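Local coordinates for protein WZI (Escherichia coli, PDB 2YNK) that binds carbohydrate as an outer-membrane lectin with a beta-barrel fold and takes part in the assembly of the group 1 capsule, at residues A1-A15 with S26-A38. Residues are numbered along the deposited sequence; the frame is centred on the assembly and turned at random.
Sequences AGLVVNDNDLRNDLA and SLSTWPLSQEEIA
Trp30 lays the six-membered part of its indole against the start of helix 8-19, where Arg11 CB lies 3.4 Å from Trp30 CZ2 and the extended Arg11 chain runs on past the ring, guanidinium and indole planes 53° apart, to donate from NH1 to Gly155 O. One indole face carries Leu32 CG over its centre; Trp30 NE1 donates to Leu27 O at 2.9 Å, which helps fix the ring's rotation. Farther along the helix, Leu14 CD1 meets Leu27 CD2 at 3.5 Å and touches Leu32 CD1 tip to tip, while its other branch, CD2, lies 4.1 Å from Ile37 CG2, the two side chains crossing at about a right angle.

Toward the N-terminus, a two-residue antiparallel pairing joins the segments. In its hydrogen-bonded pair Leu32 N gives Val4 O a 3.0 Å bond, whereas the return bond from Val4 N to Leu32 O is weak, its N-H...O angle only 125°. Gln34 N extends the pairing by donating to Gly2 O at 2.8 Å. With CG anti to the backbone N (chi1 -151°), Gln34 reaches past Val4, and its OE1 accepts from Ala1 N at 2.6 Å.

This short sheet links helices 8-19 and 34-42 into a plug-like element within the 18-stranded barrel, flanked by helix 49-65 (Leu62 on Val4, Ile58 on Leu14) and by strands 170-176 and 193-201, whose Leu173 and Gln196 pack on Pro31.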
ATOM      1  N   ALA A   1     -13.249  14.062  -5.431  1.00 47.74           N
ATOM      2  CA  ALA A   1     -11.950  14.731  -5.737  1.00 48.33           C
ATOM      3  C   ALA A   1     -10.904  14.485  -4.630  1.00 47.17           C
ATOM      4  O   ALA A   1     -11.233  14.064  -3.527  1.00 44.65           O
ATOM      5  CB  ALA A   1     -12.168  16.222  -5.940  1.00 46.92           C
ATOM      6  N   GLY A   2      -9.647  14.742  -4.962  1.00 47.21           N
ATOM      7  CA  GLY A   2      -8.571  14.731  -4.007  1.00 47.19           C
ATOM      8  C   GLY A   2      -7.817  13.428  -3.926  1.00 47.25           C
ATOM      9  O   GLY A   2      -7.638  12.750  -4.931  1.00 47.88           O
ATOM     10  N   LEU A   3      -7.367  13.084  -2.718  1.00 46.79           N
ATOM     11  CA  LEU A   3      -6.587  11.868  -2.511  1.00 45.45           C
ATOM     12  C   LEU A   3      -7.472  10.630  -2.545  1.00 43.85           C
ATOM     13  O   LEU A   3      -8.654  10.688  -2.213  1.00 42.00           O
ATOM     14  CB  LEU A   3      -5.858  11.920  -1.172  1.00 46.34           C
ATOM     15  CG  LEU A   3      -4.921  13.107  -0.953  1.00 47.13           C
ATOM     16  CD1 LEU A   3      -4.155  12.912   0.357  1.00 47.12           C
ATOM     17  CD2 LEU A   3      -3.991  13.298  -2.148  1.00 45.30           C
ATOM     18  N   VAL A   4      -6.872   9.517  -2.961  1.00 42.59           N
ATOM     19  CA  VAL A   4      -7.532   8.218  -2.994  1.00 41.88           C
ATOM     20  C   VAL A   4      -6.556   7.233  -2.348  1.00 42.16           C
ATOM     21  O   VAL A   4      -5.622   6.769  -2.987  1.00 41.40           O
ATOM     22  CB  VAL A   4      -7.892   7.782  -4.436  1.00 40.98           C
ATOM     23  CG1 VAL A   4      -8.857   6.602  -4.423  1.00 38.88           C
ATOM     24  CG2 VAL A   4      -8.478   8.953  -5.206  1.00 41.94           C
ATOM     25  N   VAL A   5      -6.768   6.963  -1.060  1.00 43.77           N
ATOM     26  CA  VAL A   5      -5.886   6.097  -0.282  1.00 44.62           C
ATOM     27  C   VAL A   5      -6.052   4.625  -0.664  1.00 46.09           C
ATOM     28  O   VAL A   5      -6.991   4.261  -1.380  1.00 48.95           O
ATOM     29  CB  VAL A   5      -6.125   6.269   1.242  1.00 44.68           C
ATOM     30  CG1 VAL A   5      -5.723   7.669   1.686  1.00 43.60           C
ATOM     31  CG2 VAL A   5      -7.566   5.953   1.612  1.00 44.03           C
ATOM     32  N   ASN A   6      -5.137   3.791  -0.175  1.00 44.79           N
ATOM     33  CA  ASN A   6      -5.117   2.372  -0.506  1.00 45.49           C
ATOM     34  C   ASN A   6      -6.502   1.729  -0.482  1.00 46.00           C
ATOM     35  O   ASN A   6      -7.062   1.510   0.582  1.00 47.82           O
ATOM     36  CB  ASN A   6      -4.219   1.591   0.468  1.00 45.90           C
ATOM     37  CG  ASN A   6      -2.805   2.116   0.527  1.00 46.04           C
ATOM     38  OD1 ASN A   6      -2.508   3.221   0.073  1.00 50.16           O
ATOM     39  ND2 ASN A   6      -1.924   1.323   1.105  1.00 46.83           N
ATOM     40  N   ASP A   7      -7.052   1.444  -1.659  1.00 47.58           N
ATOM     41  CA  ASP A   7      -8.230   0.583  -1.794  1.00 46.62           C
ATOM     42  C   ASP A   7      -7.802  -0.580  -2.662  1.00 44.73           C
ATOM     43  O   ASP A   7      -7.097  -0.392  -3.644  1.00 47.12           O
ATOM     44  CB  ASP A   7      -9.371   1.332  -2.460  1.00 49.42           C
ATOM     45  CG  ASP A   7     -10.643   0.503  -2.543  1.00 51.67           C
ATOM     46  OD1 ASP A   7     -11.151   0.090  -1.479  1.00 52.04           O
ATOM     47  OD2 ASP A   7     -11.148   0.278  -3.671  1.00 53.21           O
ATOM     48  N   ASN A   8      -8.204  -1.785  -2.305  1.00 43.64           N
ATOM     49  CA  ASN A   8      -7.668  -2.968  -2.975  1.00 43.37           C
ATOM     50  C   ASN A   8      -8.463  -3.289  -4.243  1.00 44.77           C
ATOM     51  O   ASN A   8      -7.883  -3.647  -5.264  1.00 42.18           O
ATOM     52  CB  ASN A   8      -7.657  -4.159  -2.020  1.00 41.82           C
ATOM     53  CG  ASN A   8      -7.018  -5.385  -2.620  1.00 42.10           C
ATOM     54  OD1 ASN A   8      -5.906  -5.332  -3.134  1.00 44.43           O
ATOM     55  ND2 ASN A   8      -7.712  -6.507  -2.546  1.00 42.90           N
ATOM     56  N   ASP A   9      -9.788  -3.159  -4.159  1.00 47.58           N
ATOM     57  CA  ASP A   9     -10.663  -3.342  -5.310  1.00 49.74           C
ATOM     58  C   ASP A   9     -10.343  -2.354  -6.427  1.00 49.00           C
ATOM     59  O   ASP A   9     -10.232  -2.754  -7.589  1.00 46.98           O
ATOM     60  CB  ASP A   9     -12.138  -3.231  -4.903  1.00 52.17           C
ATOM     61  CG  ASP A   9     -12.675  -4.514  -4.283  1.00 54.64           C
ATOM     62  OD1 ASP A   9     -11.925  -5.514  -4.244  1.00 57.31           O
ATOM     63  OD2 ASP A   9     -13.849  -4.532  -3.837  1.00 57.49           O
ATOM     64  N   LEU A  10     -10.172  -1.081  -6.069  1.00 48.76           N
ATOM     65  CA  LEU A  10      -9.833  -0.038  -7.048  1.00 49.66           C
ATOM     66  C   LEU A  10      -8.510  -0.328  -7.750  1.00 49.64           C
ATOM     67  O   LEU A  10      -8.420  -0.273  -8.986  1.00 48.65           O
ATOM     68  CB  LEU A  10      -9.747   1.342  -6.378  1.00 49.39           C
ATOM     69  CG  LEU A  10      -9.596   2.530  -7.338  1.00 50.25           C
ATOM     70  CD1 LEU A  10     -10.856   2.662  -8.188  1.00 52.08           C
ATOM     71  CD2 LEU A  10      -9.312   3.832  -6.598  1.00 47.96           C
ATOM     72  N   ARG A  11      -7.490  -0.620  -6.943  1.00 47.81           N
ATOM     73  CA  ARG A  11      -6.142  -0.842  -7.442  1.00 46.59           C
ATOM     74  C   ARG A  11      -6.100  -1.976  -8.443  1.00 45.15           C
ATOM     75  O   ARG A  11      -5.443  -1.857  -9.461  1.00 47.36           O
ATOM     76  CB  ARG A  11      -5.153  -1.145  -6.296  1.00 46.76           C
ATOM     77  CG  ARG A  11      -3.806  -1.614  -6.823  1.00 47.00           C
ATOM     78  CD  ARG A  11      -2.653  -1.537  -5.846  1.00 47.33           C
ATOM     79  NE  ARG A  11      -1.440  -1.920  -6.564  1.00 48.37           N
ATOM     80  CZ  ARG A  11      -0.369  -2.508  -6.041  1.00 48.39           C
ATOM     81  NH1 ARG A  11      -0.299  -2.788  -4.748  1.00 49.58           N
ATOM     82  NH2 ARG A  11       0.652  -2.820  -6.835  1.00 49.43           N
ATOM     83  N   ASN A  12      -6.766  -3.083  -8.141  1.00 44.93           N
ATOM     84  CA  ASN A  12      -6.730  -4.245  -9.025  1.00 47.04           C
ATOM     85  C   ASN A  12      -7.455  -3.946 -10.364  1.00 50.41           C
ATOM     86  O   ASN A  12      -7.001  -4.352 -11.434  1.00 49.19           O
ATOM     87  CB  ASN A  12      -7.326  -5.476  -8.330  1.00 46.97           C
ATOM     88  CG  ASN A  12      -6.538  -5.896  -7.089  1.00 48.35           C
ATOM     89  OD1 ASN A  12      -7.085  -5.947  -5.987  1.00 49.07           O
ATOM     90  ND2 ASN A  12      -5.252  -6.191  -7.261  1.00 48.61           N
ATOM     91  N   ASP A  13      -8.566  -3.214 -10.282  1.00 51.46           N
ATOM     92  CA  ASP A  13      -9.297  -2.763 -11.452  1.00 53.17           C
ATOM     93  C   ASP A  13      -8.468  -1.786 -12.313  1.00 53.65           C
ATOM     94  O   ASP A  13      -8.423  -1.917 -13.537  1.00 52.07           O
ATOM     95  CB  ASP A  13     -10.645  -2.145 -11.034  1.00 55.35           C
ATOM     96  CG  ASP A  13     -11.730  -3.200 -10.789  1.00 57.94           C
ATOM     97  OD1 ASP A  13     -11.386  -4.387 -10.641  1.00 62.38           O
ATOM     98  OD2 ASP A  13     -12.933  -2.856 -10.753  1.00 59.64           O
ATOM     99  N   LEU A  14      -7.805  -0.824 -11.680  1.00 53.17           N
ATOM    100  CA  LEU A  14      -6.922   0.088 -12.406  1.00 52.82           C
ATOM    101  C   LEU A  14      -5.746  -0.667 -13.015  1.00 53.77           C
ATOM    102  O   LEU A  14      -5.373  -0.416 -14.161  1.00 56.79           O
ATOM    103  CB  LEU A  14      -6.385   1.195 -11.489  1.00 52.06           C
ATOM    104  CG  LEU A  14      -7.351   2.289 -11.027  1.00 51.56           C
ATOM    105  CD1 LEU A  14      -6.593   3.333 -10.223  1.00 49.87           C
ATOM    106  CD2 LEU A  14      -8.054   2.929 -12.213  1.00 52.07           C
ATOM    107  N   ALA A  15      -5.164  -1.586 -12.246  1.00 52.93           N
ATOM    108  CA  ALA A  15      -3.992  -2.342 -12.698  1.00 52.80           C
ATOM    109  C   ALA A  15      -4.335  -3.236 -13.888  1.00 53.09           C
ATOM    110  O   ALA A  15      -3.510  -3.455 -14.776  1.00 53.81           O
ATOM    111  CB  ALA A  15      -3.420  -3.174 -11.555  1.00 49.32           C
ATOM    112  N   SER A  26       0.135   5.359 -13.390  1.00 49.39           N
ATOM    113  CA  SER A  26       0.980   4.773 -12.362  1.00 49.00           C
ATOM    114  C   SER A  26       0.159   4.355 -11.137  1.00 48.88           C
ATOM    115  O   SER A  26      -0.690   5.111 -10.644  1.00 48.32           O
ATOM    116  CB  SER A  26       2.058   5.748 -11.929  1.00 48.73           C
ATOM    117  OG  SER A  26       2.956   5.100 -11.051  1.00 49.21           O
ATOM    118  N   LEU A  27       0.415   3.145 -10.658  1.00 48.35           N
ATOM    119  CA  LEU A  27      -0.220   2.651  -9.453  1.00 47.45           C
ATOM    120  C   LEU A  27       0.821   2.282  -8.401  1.00 47.11           C
ATOM    121  O   LEU A  27       0.548   1.456  -7.543  1.00 46.91           O
ATOM    122  CB  LEU A  27      -1.077   1.433  -9.783  1.00 46.54           C
ATOM    123  CG  LEU A  27      -2.208   1.656 -10.782  1.00 46.50           C
ATOM    124  CD1 LEU A  27      -2.900   0.338 -11.105  1.00 46.01           C
ATOM    125  CD2 LEU A  27      -3.206   2.662 -10.244  1.00 46.24           C
ATOM    126  N   SER A  28       2.003   2.895  -8.451  1.00 47.44           N
ATOM    127  CA  SER A  28       3.075   2.526  -7.519  1.00 47.65           C
ATOM    128  C   SER A  28       3.358   3.600  -6.457  1.00 48.07           C
ATOM    129  O   SER A  28       4.278   3.454  -5.656  1.00 52.06           O
ATOM    130  CB  SER A  28       4.353   2.185  -8.283  1.00 48.07           C
ATOM    131  OG  SER A  28       4.958   3.350  -8.795  1.00 49.74           O
ATOM    132  N   THR A  29       2.562   4.665  -6.444  1.00 47.04           N
ATOM    133  CA  THR A  29       2.651   5.681  -5.414  1.00 45.29           C
ATOM    134  C   THR A  29       1.254   6.058  -4.950  1.00 46.51           C
ATOM    135  O   THR A  29       0.554   6.830  -5.614  1.00 48.28           O
ATOM    136  CB  THR A  29       3.396   6.914  -5.917  1.00 45.25           C
ATOM    137  OG1 THR A  29       4.774   6.579  -6.075  1.00 48.24           O
ATOM    138  CG2 THR A  29       3.293   8.051  -4.951  1.00 44.34           C
ATOM    139  N   TRP A  30       0.861   5.486  -3.806  1.00 46.02           N
ATOM    140  CA  TRP A  30      -0.385   5.832  -3.140  1.00 44.67           C
ATOM    141  C   TRP A  30      -0.120   6.747  -1.981  1.00 43.28           C
ATOM    142  O   TRP A  30       0.938   6.671  -1.371  1.00 44.44           O
ATOM    143  CB  TRP A  30      -1.075   4.581  -2.653  1.00 45.20           C
ATOM    144  CG  TRP A  30      -1.489   3.681  -3.776  1.00 46.00           C
ATOM    145  CD1 TRP A  30      -0.671   2.939  -4.613  1.00 46.45           C
ATOM    146  CD2 TRP A  30      -2.852   3.417  -4.238  1.00 46.76           C
ATOM    147  NE1 TRP A  30      -1.416   2.250  -5.531  1.00 47.59           N
ATOM    148  CE2 TRP A  30      -2.731   2.491  -5.358  1.00 47.07           C
ATOM    149  CE3 TRP A  30      -4.112   3.837  -3.844  1.00 47.03           C
ATOM    150  CZ2 TRP A  30      -3.835   2.015  -6.037  1.00 48.32           C
ATOM    151  CZ3 TRP A  30      -5.222   3.354  -4.536  1.00 47.80           C
ATOM    152  CH2 TRP A  30      -5.085   2.464  -5.608  1.00 48.88           C
ATOM    153  N   PRO A  31      -1.078   7.626  -1.654  1.00 41.46           N
ATOM    154  CA  PRO A  31      -2.393   7.735  -2.268  1.00 42.11           C
ATOM    155  C   PRO A  31      -2.335   8.338  -3.672  1.00 44.13           C
ATOM    156  O   PRO A  31      -1.393   9.062  -4.002  1.00 44.66           O
ATOM    157  CB  PRO A  31      -3.134   8.659  -1.308  1.00 39.89           C
ATOM    158  CG  PRO A  31      -2.081   9.556  -0.811  1.00 39.48           C
ATOM    159  CD  PRO A  31      -0.861   8.692  -0.668  1.00 40.09           C
ATOM    160  N   LEU A  32      -3.334   8.020  -4.491  1.00 45.66           N
ATOM    161  CA  LEU A  32      -3.422   8.548  -5.863  1.00 46.27           C
ATOM    162  C   LEU A  32      -4.282   9.805  -5.895  1.00 47.05           C
ATOM    163  O   LEU A  32      -5.314   9.871  -5.238  1.00 49.19           O
ATOM    164  CB  LEU A  32      -4.053   7.514  -6.800  1.00 45.26           C
ATOM    165  CG  LEU A  32      -3.474   6.102  -6.820  1.00 43.39           C
ATOM    166  CD1 LEU A  32      -4.410   5.164  -7.553  1.00 43.10           C
ATOM    167  CD2 LEU A  32      -2.093   6.101  -7.443  1.00 42.67           C
ATOM    168  N   SER A  33      -3.867  10.792  -6.677  1.00 48.54           N
ATOM    169  CA  SER A  33      -4.729  11.939  -7.004  1.00 48.16           C
ATOM    170  C   SER A  33      -5.877  11.501  -7.913  1.00 46.90           C
ATOM    171  O   SER A  33      -5.653  10.863  -8.921  1.00 46.05           O
ATOM    172  CB  SER A  33      -3.918  13.021  -7.702  1.00 48.48           C
ATOM    173  OG  SER A  33      -2.732  13.304  -6.978  1.00 46.97           O
ATOM    174  N   GLN A  34      -7.105  11.830  -7.541  1.00 47.41           N
ATOM    175  CA  GLN A  34      -8.276  11.430  -8.324  1.00 50.15           C
ATOM    176  C   GLN A  34      -8.219  12.087  -9.719  1.00 52.08           C
ATOM    177  O   GLN A  34      -8.526  11.462 -10.731  1.00 49.59           O
ATOM    178  CB  GLN A  34      -9.575  11.818  -7.592  1.00 50.39           C
ATOM    179  CG  GLN A  34     -10.758  10.915  -7.897  1.00 50.82           C
ATOM    180  CD  GLN A  34     -12.090  11.490  -7.441  1.00 52.40           C
ATOM    181  OE1 GLN A  34     -12.274  11.831  -6.274  1.00 50.98           O
ATOM    182  NE2 GLN A  34     -13.034  11.595  -8.373  1.00 55.75           N
ATOM    183  N   GLU A  35      -7.777  13.340  -9.744  1.00 53.54           N
ATOM    184  CA  GLU A  35      -7.660  14.123 -10.961  1.00 56.53           C
ATOM    185  C   GLU A  35      -6.791  13.403 -11.999  1.00 58.09           C
ATOM    186  O   GLU A  35      -6.997  13.566 -13.215  1.00 57.73           O
ATOM    187  CB  GLU A  35      -7.086  15.515 -10.646  1.00 58.15           C
ATOM    188  CG  GLU A  35      -7.998  16.420  -9.810  1.00 59.70           C
ATOM    189  CD  GLU A  35      -8.124  16.013  -8.335  1.00 61.30           C
ATOM    190  OE1 GLU A  35      -7.300  15.213  -7.826  1.00 61.86           O
ATOM    191  OE2 GLU A  35      -9.067  16.491  -7.670  1.00 63.53           O
ATOM    192  N   GLU A  36      -5.835  12.606 -11.511  1.00 56.82           N
ATOM    193  CA  GLU A  36      -4.977  11.782 -12.364  1.00 57.05           C
ATOM    194  C   GLU A  36      -5.709  10.525 -12.853  1.00 56.17           C
ATOM    195  O   GLU A  36      -5.486  10.067 -13.983  1.00 56.63           O
ATOM    196  CB  GLU A  36      -3.682  11.418 -11.619  1.00 57.23           C
ATOM    197  CG  GLU A  36      -2.795  10.378 -12.293  1.00 57.83           C
ATOM    198  CD  GLU A  36      -2.264  10.811 -13.647  1.00 61.33           C
ATOM    199  OE1 GLU A  36      -2.295  12.019 -13.971  1.00 64.56           O
ATOM    200  OE2 GLU A  36      -1.806   9.927 -14.398  1.00 64.01           O
ATOM    201  N   ILE A  37      -6.577   9.963 -12.015  1.00 52.95           N
ATOM    202  CA  ILE A  37      -7.420   8.853 -12.461  1.00 52.66           C
ATOM    203  C   ILE A  37      -8.373   9.356 -13.573  1.00 55.01           C
ATOM    204  O   ILE A  37      -8.547   8.696 -14.592  1.00 54.03           O
ATOM    205  CB  ILE A  37      -8.237   8.205 -11.319  1.00 50.62           C
ATOM    206  CG1 ILE A  37      -7.359   7.836 -10.107  1.00 50.08           C
ATOM    207  CG2 ILE A  37      -8.910   6.932 -11.810  1.00 50.42           C
ATOM    208  CD1 ILE A  37      -8.136   7.233  -8.947  1.00 46.93           C
ATOM    209  N   ALA A  38      -8.959  10.537 -13.367  1.00 56.59           N
ATOM    210  CA  ALA A  38      -9.933  11.134 -14.284  1.00 57.37           C
ATOM    211  C   ALA A  38      -9.349  11.354 -15.684  1.00 61.47           C
ATOM    212  O   ALA A  38     -10.002  11.088 -16.701  1.00 60.41           O
ATOM    213  CB  ALA A  38     -10.428  12.455 -13.714  1.00 54.03           C
TER